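Local coordinates for protein cryptochrome DASH (PDB 2J4D) that binds FAD and a folate light antenna, repairs cyclobutane pyrimidine dimers in single-stranded DNA, and may serve as a blue-light photoreceptor, at residues Q360-S365 and R403-D408. Sequence-based numbering, arbitrary orientation.
Sequences QKLFES and RDMGLD
Where helix 391-404 turns into helix 409-419 in the FAD-binding domain, M405 and L407 reach from the connecting turn onto L362, F363 and S365 of helix 360-367. M405 and L362 run past each other in opposite directions: the M405 methyl CE lies beside L362 CD2 at 3.6 Å, while L362 CD1 comes to 3.7 Å from the backbone O of M405. After an extended start, the M405 chain bends at its thioether (chi3 93°), and this turns CE toward helix 360-367. The separation of 2.9 Å from CE to L362 O is so short for a methyl and an oxygen that the exact placement of CE is doubtful. S365 OG lies 3.4 Å from the same methyl and donates a 2.6 Å hydrogen bond back to L362 O, meeting the C=O at an angle of 132°. An alanine in place of S365 would probably deprive L362 O of this hydroxyl donor. The turn itself forms as G406 leaves helical geometry with positive phi; D408 then occupies the N-cap of helix 409-419, its carboxylate also bonded to Q358 and salt-bridged to R410. Between these two residues, L407 directs its branches at the flank of helix 360-367. Its CD1 rests on the backbone of F363, 3.7 Å from CA, and also touches F363 CB at 4.0 Å. Both CD1 and CD2 of L407 also come near L362 CB. With CG anti to the backbone N (chi1 173°), the F363 ring leads away from the turn, toward M411 and W415 of helix 409-419 and a nearly parallel meeting with the ring of F87. V491 touches both L362 and S365, and M405 packs on F400 of helix 391-404.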
# COMPACT_ATOMS: atom_id res chain seq x y z
N GLN A 360 -13.02 20.49 -15.00
CA GLN A 360 -12.21 19.49 -15.68
C GLN A 360 -10.88 20.05 -16.18
O GLN A 360 -9.85 19.38 -16.10
CB GLN A 360 -13.00 18.88 -16.83
CG GLN A 360 -12.43 17.58 -17.38
CD GLN A 360 -12.23 16.51 -16.30
OE1 GLN A 360 -13.03 16.40 -15.36
NE2 GLN A 360 -11.17 15.72 -16.44
N LYS A 361 -10.89 21.28 -16.69
CA LYS A 361 -9.68 21.90 -17.20
C LYS A 361 -8.67 22.12 -16.08
O LYS A 361 -7.49 21.82 -16.23
CB LYS A 361 -9.99 23.24 -17.87
CG LYS A 361 -9.67 23.27 -19.36
CD LYS A 361 -9.53 24.70 -19.86
CE LYS A 361 -8.39 25.42 -19.14
NZ LYS A 361 -7.35 25.94 -20.08
N LEU A 362 -9.14 22.66 -14.96
CA LEU A 362 -8.26 22.89 -13.83
C LEU A 362 -7.69 21.56 -13.37
O LEU A 362 -6.48 21.43 -13.17
CB LEU A 362 -9.00 23.54 -12.67
CG LEU A 362 -8.98 25.07 -12.64
CD1 LEU A 362 -9.55 25.54 -11.31
CD2 LEU A 362 -7.55 25.57 -12.80
N PHE A 363 -8.56 20.57 -13.21
CA PHE A 363 -8.11 19.26 -12.77
C PHE A 363 -7.05 18.69 -13.71
O PHE A 363 -5.99 18.23 -13.26
CB PHE A 363 -9.28 18.28 -12.68
CG PHE A 363 -8.85 16.87 -12.39
CD1 PHE A 363 -8.27 16.54 -11.17
CD2 PHE A 363 -8.94 15.89 -13.38
CE1 PHE A 363 -7.78 15.25 -10.94
CE2 PHE A 363 -8.46 14.60 -13.15
CZ PHE A 363 -7.87 14.28 -11.93
N GLU A 364 -7.31 18.71 -15.01
CA GLU A 364 -6.36 18.16 -15.95
C GLU A 364 -4.98 18.81 -15.90
O GLU A 364 -3.97 18.14 -16.14
CB GLU A 364 -6.92 18.21 -17.37
CG GLU A 364 -8.18 17.36 -17.51
CD GLU A 364 -8.66 17.22 -18.94
OE1 GLU A 364 -8.32 18.10 -19.76
OE2 GLU A 364 -9.38 16.24 -19.22
N SER A 365 -4.92 20.11 -15.59
CA SER A 365 -3.63 20.80 -15.52
C SER A 365 -2.80 20.27 -14.35
O SER A 365 -1.58 20.19 -14.43
CB SER A 365 -3.83 22.32 -15.39
OG SER A 365 -4.42 22.68 -14.15
N ARG A 403 -6.80 23.92 -1.86
CA ARG A 403 -6.78 25.33 -1.49
C ARG A 403 -6.44 26.35 -2.56
O ARG A 403 -7.06 27.41 -2.62
CB ARG A 403 -5.86 25.50 -0.28
CG ARG A 403 -6.28 24.61 0.89
CD ARG A 403 -5.60 24.97 2.20
NE ARG A 403 -6.24 24.28 3.31
CZ ARG A 403 -6.17 22.97 3.51
NH1 ARG A 403 -5.47 22.22 2.67
NH2 ARG A 403 -6.80 22.40 4.54
N ASP A 404 -5.47 26.05 -3.41
CA ASP A 404 -5.09 26.98 -4.46
C ASP A 404 -6.00 26.85 -5.67
O ASP A 404 -6.39 27.85 -6.27
CB ASP A 404 -3.64 26.75 -4.85
CG ASP A 404 -2.68 27.12 -3.73
OD1 ASP A 404 -2.64 28.31 -3.35
OD2 ASP A 404 -1.99 26.21 -3.22
N MET A 405 -6.37 25.62 -6.01
CA MET A 405 -7.24 25.38 -7.16
C MET A 405 -8.72 25.34 -6.79
O MET A 405 -9.58 25.51 -7.65
CB MET A 405 -6.86 24.09 -7.87
CG MET A 405 -5.46 24.11 -8.43
SD MET A 405 -5.11 22.63 -9.39
CE MET A 405 -5.55 23.17 -11.00
N GLY A 406 -9.01 25.11 -5.51
CA GLY A 406 -10.39 25.05 -5.05
C GLY A 406 -11.19 23.87 -5.58
O GLY A 406 -12.42 23.94 -5.66
N LEU A 407 -10.52 22.78 -5.92
CA LEU A 407 -11.21 21.61 -6.46
C LEU A 407 -11.72 20.59 -5.44
O LEU A 407 -11.19 20.47 -4.34
CB LEU A 407 -10.31 20.87 -7.46
CG LEU A 407 -9.94 21.64 -8.72
CD1 LEU A 407 -8.97 20.82 -9.56
CD2 LEU A 407 -11.19 21.95 -9.52
N ASP A 408 -12.77 19.88 -5.84
CA ASP A 408 -13.39 18.81 -5.05
C ASP A 408 -12.21 17.89 -4.74
O ASP A 408 -11.61 17.33 -5.66
CB ASP A 408 -14.42 18.09 -5.94
CG ASP A 408 -15.15 16.97 -5.23
OD1 ASP A 408 -14.50 16.17 -4.52
OD2 ASP A 408 -16.38 16.88 -5.40